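Local coordinates for protein putative methylthioribose-1-phosphate isomerase (PDB 1T5O) that probably interconverts methylthioribose-1-phosphate and methylthioribulose-1-phosphate, an isomerase step of methionine biosynthesis, at residues A[288-291]-A[297-300]; A[249-254]-A[310-315]. One frame throughout, in Å; residues are numbered along the deposited sequence.

Contact 1 of 2, residues A[288-291]-A[297-300]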
ATOM      1  N   GLU A 288     -11.568   6.400   0.178  1.00 25.94           N
ATOM      2  CA  GLU A 288     -10.756   5.400  -0.494  1.00 25.01           C
ATOM      3  C   GLU A 288      -9.768   4.760   0.479  1.00 23.72           C
ATOM      4  O   GLU A 288      -9.210   3.706   0.182  1.00 23.24           O
ATOM      5  CB  GLU A 288     -10.001   6.039  -1.686  1.00 25.26           C
ATOM      6  CG  GLU A 288     -10.925   6.550  -2.797  1.00 25.47           C
ATOM      7  CD  GLU A 288     -10.173   7.186  -3.971  1.00 27.16           C
ATOM      8  OE1 GLU A 288      -8.935   7.403  -3.884  1.00 25.90           O
ATOM      9  OE2 GLU A 288     -10.833   7.467  -4.992  1.00 28.78           O
ATOM     10  N   LEU A 289      -9.543   5.395   1.630  1.00 22.24           N
ATOM     11  CA  LEU A 289      -8.632   4.842   2.650  1.00 24.10           C
ATOM     12  C   LEU A 289      -9.375   4.282   3.870  1.00 25.12           C
ATOM     13  O   LEU A 289      -8.780   3.618   4.717  1.00 24.60           O
ATOM     14  CB  LEU A 289      -7.687   5.920   3.180  1.00 22.67           C
ATOM     15  CG  LEU A 289      -6.409   6.357   2.447  1.00 26.14           C
ATOM     16  CD1 LEU A 289      -5.356   5.295   2.594  1.00 26.43           C
ATOM     17  CD2 LEU A 289      -6.709   6.638   1.002  1.00 25.31           C
ATOM     18  N   ILE A 290     -10.670   4.565   3.956  1.00 24.88           N
ATOM     19  CA  ILE A 290     -11.473   4.185   5.114  1.00 26.02           C
ATOM     20  C   ILE A 290     -12.243   2.876   4.938  1.00 28.32           C
ATOM     21  O   ILE A 290     -12.482   2.150   5.894  1.00 27.44           O
ATOM     22  CB  ILE A 290     -12.436   5.381   5.480  1.00 26.43           C
ATOM     23  CG1 ILE A 290     -11.580   6.570   5.952  1.00 25.46           C
ATOM     24  CG2 ILE A 290     -13.426   4.986   6.601  1.00 25.38           C
ATOM     25  CD1 ILE A 290     -12.347   7.863   6.205  1.00 27.82           C
ATOM     26  N   PHE A 291     -12.604   2.578   3.702  1.00 30.28           N
ATOM     27  CA  PHE A 291     -13.341   1.377   3.371  1.00 33.67           C
ATOM     28  C   PHE A 291     -12.622   0.655   2.244  1.00 36.72           C
ATOM     29  O   PHE A 291     -11.946   1.285   1.427  1.00 34.25           O
ATOM     30  CB  PHE A 291     -14.745   1.758   2.885  1.00 34.44           C
ATOM     31  CG  PHE A 291     -15.723   2.008   3.984  1.00 32.03           C
ATOM     32  CD1 PHE A 291     -16.374   0.943   4.603  1.00 31.92           C
ATOM     33  CD2 PHE A 291     -15.985   3.304   4.421  1.00 32.94           C
ATOM     34  CE1 PHE A 291     -17.271   1.169   5.647  1.00 31.70           C
ATOM     35  CE2 PHE A 291     -16.881   3.541   5.471  1.00 31.78           C
ATOM     36  CZ  PHE A 291     -17.523   2.471   6.081  1.00 31.86           C
ATOM     37  N   ILE A 297     -11.842  -0.264   7.048  1.00 30.12           N
ATOM     38  CA  ILE A 297     -10.450  -0.556   7.439  1.00 27.10           C
ATOM     39  C   ILE A 297      -9.761   0.534   8.269  1.00 25.56           C
ATOM     40  O   ILE A 297      -8.582   0.405   8.602  1.00 26.70           O
ATOM     41  CB  ILE A 297      -9.554  -0.882   6.214  1.00 27.89           C
ATOM     42  CG1 ILE A 297      -9.471   0.331   5.271  1.00 29.26           C
ATOM     43  CG2 ILE A 297     -10.081  -2.132   5.506  1.00 29.17           C
ATOM     44  CD1 ILE A 297      -8.650   0.092   3.991  1.00 28.18           C
ATOM     45  N   ALA A 298     -10.487   1.602   8.603  1.00 23.55           N
ATOM     46  CA  ALA A 298      -9.944   2.694   9.401  1.00 24.24           C
ATOM     47  C   ALA A 298     -11.059   3.344  10.216  1.00 24.81           C
ATOM     48  O   ALA A 298     -12.234   3.158   9.912  1.00 25.62           O
ATOM     49  CB  ALA A 298      -9.310   3.745   8.480  1.00 23.07           C
ATOM     50  N   PRO A 299     -10.709   4.099  11.271  1.00 24.46           N
ATOM     51  CA  PRO A 299     -11.773   4.747  12.049  1.00 25.73           C
ATOM     52  C   PRO A 299     -12.489   5.688  11.080  1.00 26.61           C
ATOM     53  O   PRO A 299     -11.846   6.328  10.248  1.00 23.44           O
ATOM     54  CB  PRO A 299     -11.007   5.506  13.129  1.00 24.83           C
ATOM     55  CG  PRO A 299      -9.769   4.660  13.330  1.00 23.04           C
ATOM     56  CD  PRO A 299      -9.395   4.284  11.907  1.00 25.44           C
ATOM     57  N   LEU A 300     -13.814   5.773  11.189  1.00 27.95           N
ATOM     58  CA  LEU A 300     -14.613   6.602  10.281  1.00 28.83           C
ATOM     59  C   LEU A 300     -14.212   8.060  10.173  1.00 29.15           C
ATOM     60  O   LEU A 300     -14.286   8.631   9.090  1.00 29.98           O
ATOM     61  CB  LEU A 300     -16.098   6.535  10.654  1.00 28.78           C
ATOM     62  CG  LEU A 300     -16.738   5.152  10.596  1.00 28.09           C
ATOM     63  CD1 LEU A 300     -18.202   5.262  11.059  1.00 29.75           C
ATOM     64  CD2 LEU A 300     -16.655   4.608   9.171  1.00 29.34           C
TER
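Ile297 takes chi1 63°, which sets CG1 between its own backbone N and carbonyl carbon and delivers it to Leu289 O at 3.4 Å. Leu300 turns CG anti to its carbonyl carbon, and this carries CD2 back to Ile290 and Phe291. The motif is a short chain reversal within the eIF-2B-family fold, set against the second subunit: the chain leaves 288-291, passes through strand 295-296 and returns beside residues 288-291. The reversal is closed by the hydrogen bond from Ile297 N to Ile290 O, 2.8 Å long with an N-H...O angle of 151°, the donor standing 34° out of the carbonyl plane. Ala298 N adds only a weak bond to the same Ile290 O at 3.4 Å, so a single acceptor serves two successive amides. Ala298 CB is directed toward 288-291, 3.8 Å from Leu289 O. On the apolar side, Leu300 CD2 serves two neighbours: it lies 3.9 Å from Phe291 CZ, meeting the ring obliquely, and 4.1 Å from Ile290 CG2, where the two side chains cross at about a right angle. Ser195 OG of the second subunit bonds Ile297 O, and Leu211 of that subunit packs on Ala298. Ile290 CD1, the far end of an extended chain, abuts Leu300 O at 3.6 Å, an oxygen that also accepts a hydrogen bond from Arg286 NH2.

Contact 2 of 2, residues A[249-254]-A[310-315]; sequences TVSVVA and DPTPLE
Ser251 and Thr312 face each other side chain to side chain, both CB atoms directed across the gap between helix 247-256 and strand 309-313. Their CA atoms are 6.9 Å apart, the closest CA pair across the two segments. Thr312 offers its methyl rather than its hydroxyl: CG2, anti to the backbone N, reaches Ser251 OG at 3.4 Å and Ser251 CB at 3.6 Å, and so lies against the CB-OG bond. The two hydroxyl oxygens, Ser251 OG and Thr312 OG1, stay 4.1 Å apart, too far for a hydrogen bond, so this pairing is van der Waals contact. With chi1 87°, Ser251 OG leans back over its own helix, where it is hydrogen-bonded to Tyr248 O, with Asn316 ND2 as a second partner.

Two residues earlier on the strand, Asp310 aims its carboxylate at the start of the helix. Its OD2 is 4.2 Å from Thr249 N, a proximity without a bond. Two bonds fix the rotation of this carboxylate, OD2 to Gly246 N and OD1 to Tyr248 N, while Thr249 turns the other way, its OG1 bonded to Ser215 O of the second subunit.

Strand 309-313 pairs with strand 240-244 in a small antiparallel sheet, and the Asp310 side chain is about 5 Å from that of Asn243, a predicted substrate-binding residue, and about 8 Å from that of Asp234, the predicted proton donor. The arrangement is thus a helix-to-strand contact beside the probable isomerase active site.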
ATOM      1  N   THR A 249       8.026   7.085  -4.929  1.00 15.18           N
ATOM      2  CA  THR A 249       8.615   6.154  -3.965  1.00 16.28           C
ATOM      3  C   THR A 249       9.354   5.053  -4.695  1.00 15.62           C
ATOM      4  O   THR A 249      10.470   4.732  -4.351  1.00 14.57           O
ATOM      5  CB  THR A 249       7.536   5.497  -3.067  1.00 16.23           C
ATOM      6  OG1 THR A 249       6.869   6.523  -2.338  1.00 16.94           O
ATOM      7  CG2 THR A 249       8.178   4.517  -2.043  1.00 13.67           C
ATOM      8  N   VAL A 250       8.705   4.442  -5.676  1.00 15.35           N
ATOM      9  CA  VAL A 250       9.348   3.385  -6.442  1.00 15.77           C
ATOM     10  C   VAL A 250      10.639   3.918  -7.073  1.00 16.41           C
ATOM     11  O   VAL A 250      11.666   3.230  -7.073  1.00 15.70           O
ATOM     12  CB  VAL A 250       8.430   2.843  -7.569  1.00 15.00           C
ATOM     13  CG1 VAL A 250       9.197   1.742  -8.405  1.00 15.10           C
ATOM     14  CG2 VAL A 250       7.144   2.258  -6.958  1.00 15.94           C
ATOM     15  N   SER A 251      10.596   5.155  -7.576  1.00 15.51           N
ATOM     16  CA  SER A 251      11.791   5.727  -8.204  1.00 15.90           C
ATOM     17  C   SER A 251      12.963   5.895  -7.217  1.00 14.78           C
ATOM     18  O   SER A 251      14.130   5.796  -7.611  1.00 15.91           O
ATOM     19  CB  SER A 251      11.465   7.075  -8.881  1.00 14.53           C
ATOM     20  OG  SER A 251      11.583   8.177  -7.974  1.00 17.83           O
ATOM     21  N   VAL A 252      12.666   6.130  -5.944  1.00 14.53           N
ATOM     22  CA  VAL A 252      13.728   6.331  -4.968  1.00 16.45           C
ATOM     23  C   VAL A 252      14.432   4.998  -4.679  1.00 18.17           C
ATOM     24  O   VAL A 252      15.657   4.947  -4.619  1.00 18.37           O
ATOM     25  CB  VAL A 252      13.167   6.934  -3.642  1.00 18.49           C
ATOM     26  CG1 VAL A 252      14.257   6.930  -2.519  1.00 16.31           C
ATOM     27  CG2 VAL A 252      12.722   8.373  -3.887  1.00 16.93           C
ATOM     28  N   VAL A 253      13.653   3.930  -4.514  1.00 17.06           N
ATOM     29  CA  VAL A 253      14.216   2.615  -4.230  1.00 16.50           C
ATOM     30  C   VAL A 253      15.032   2.146  -5.445  1.00 19.46           C
ATOM     31  O   VAL A 253      16.163   1.667  -5.302  1.00 20.13           O
ATOM     32  CB  VAL A 253      13.082   1.614  -3.885  1.00 16.96           C
ATOM     33  CG1 VAL A 253      13.671   0.225  -3.572  1.00 18.50           C
ATOM     34  CG2 VAL A 253      12.313   2.126  -2.662  1.00 15.64           C
ATOM     35  N   ALA A 254      14.480   2.317  -6.647  1.00 17.88           N
ATOM     36  CA  ALA A 254      15.189   1.918  -7.851  1.00 20.45           C
ATOM     37  C   ALA A 254      16.517   2.679  -7.998  1.00 19.65           C
ATOM     38  O   ALA A 254      17.537   2.094  -8.337  1.00 22.33           O
ATOM     39  CB  ALA A 254      14.304   2.142  -9.092  1.00 18.98           C
ATOM     40  N   ASP A 310       2.187  12.030  -7.528  1.00 19.17           N
ATOM     41  CA  ASP A 310       3.386  12.575  -6.932  1.00 18.51           C
ATOM     42  C   ASP A 310       4.340  12.923  -8.074  1.00 18.02           C
ATOM     43  O   ASP A 310       4.172  12.462  -9.200  1.00 19.44           O
ATOM     44  CB  ASP A 310       4.069  11.653  -5.877  1.00 18.88           C
ATOM     45  CG  ASP A 310       4.415  10.237  -6.374  1.00 17.14           C
ATOM     46  OD1 ASP A 310       4.658   9.986  -7.577  1.00 15.78           O
ATOM     47  OD2 ASP A 310       4.491   9.356  -5.485  1.00 17.82           O
ATOM     48  N   PRO A 311       5.310  13.799  -7.815  1.00 18.59           N
ATOM     49  CA  PRO A 311       6.277  14.182  -8.841  1.00 18.57           C
ATOM     50  C   PRO A 311       7.569  13.375  -8.661  1.00 20.24           C
ATOM     51  O   PRO A 311       8.100  13.284  -7.562  1.00 20.51           O
ATOM     52  CB  PRO A 311       6.495  15.669  -8.591  1.00 22.05           C
ATOM     53  CG  PRO A 311       6.193  15.855  -7.073  1.00 19.79           C
ATOM     54  CD  PRO A 311       5.376  14.669  -6.621  1.00 18.34           C
ATOM     55  N   THR A 312       8.035  12.753  -9.731  1.00 18.15           N
ATOM     56  CA  THR A 312       9.283  12.001  -9.692  1.00 20.17           C
ATOM     57  C   THR A 312      10.304  12.921 -10.388  1.00 20.55           C
ATOM     58  O   THR A 312      10.113  13.281 -11.558  1.00 21.16           O
ATOM     59  CB  THR A 312       9.177  10.657 -10.498  1.00 21.64           C
ATOM     60  OG1 THR A 312       8.304   9.741  -9.823  1.00 19.92           O
ATOM     61  CG2 THR A 312      10.542  10.022 -10.661  1.00 18.58           C
ATOM     62  N   PRO A 313      11.385  13.320  -9.683  1.00 21.26           N
ATOM     63  CA  PRO A 313      12.379  14.193 -10.326  1.00 21.73           C
ATOM     64  C   PRO A 313      13.008  13.469 -11.519  1.00 22.67           C
ATOM     65  O   PRO A 313      13.230  12.247 -11.472  1.00 21.11           O
ATOM     66  CB  PRO A 313      13.381  14.473  -9.203  1.00 22.75           C
ATOM     67  CG  PRO A 313      13.294  13.223  -8.326  1.00 23.73           C
ATOM     68  CD  PRO A 313      11.817  12.909  -8.328  1.00 21.02           C
ATOM     69  N   LEU A 314      13.313  14.213 -12.584  1.00 21.57           N
ATOM     70  CA  LEU A 314      13.891  13.587 -13.769  1.00 22.56           C
ATOM     71  C   LEU A 314      15.258  12.975 -13.485  1.00 22.79           C
ATOM     72  O   LEU A 314      15.744  12.152 -14.260  1.00 19.41           O
ATOM     73  CB  LEU A 314      13.969  14.594 -14.922  1.00 23.13           C
ATOM     74  CG  LEU A 314      12.568  14.865 -15.479  1.00 24.47           C
ATOM     75  CD1 LEU A 314      12.653  15.961 -16.543  1.00 22.98           C
ATOM     76  CD2 LEU A 314      11.971  13.572 -16.058  1.00 26.84           C
ATOM     77  N   GLU A 315      15.870  13.378 -12.371  1.00 24.11           N
ATOM     78  CA  GLU A 315      17.163  12.831 -11.981  1.00 25.85           C
ATOM     79  C   GLU A 315      17.010  11.330 -11.665  1.00 23.09           C
ATOM     80  O   GLU A 315      17.984  10.578 -11.681  1.00 23.58           O
ATOM     81  CB  GLU A 315      17.704  13.571 -10.741  1.00 31.55           C
ATOM     82  CG  GLU A 315      19.223  13.719 -10.736  1.00 39.76           C
ATOM     83  CD  GLU A 315      19.893  12.764  -9.772  1.00 45.45           C
ATOM     84  OE1 GLU A 315      19.500  12.785  -8.577  1.00 49.65           O
ATOM     85  OE2 GLU A 315      20.807  12.004 -10.194  1.00 45.18           O
TER

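Overall arrangement
From the N terminus, helix 247-256 comes first and opens the larger loop, which contact 2 closes when the chain returns as strand 309-313, with 55 residues in between. Inside that loop the chain passes through strand 261-264 of the mixed sheet before reaching 288-291, where contact 1 closes a small loop of five intervening residues. Contact 1 is therefore nested within contact 2, and the two loops do not cross. Their centres are 27 Å apart and their nearest atoms about 13 Å apart, so they do not touch. Contact 1 joins 288-291 to the returning loop of a peripheral excursion, contact 2 a helix to the small antiparallel sheet. Both also meet the second subunit.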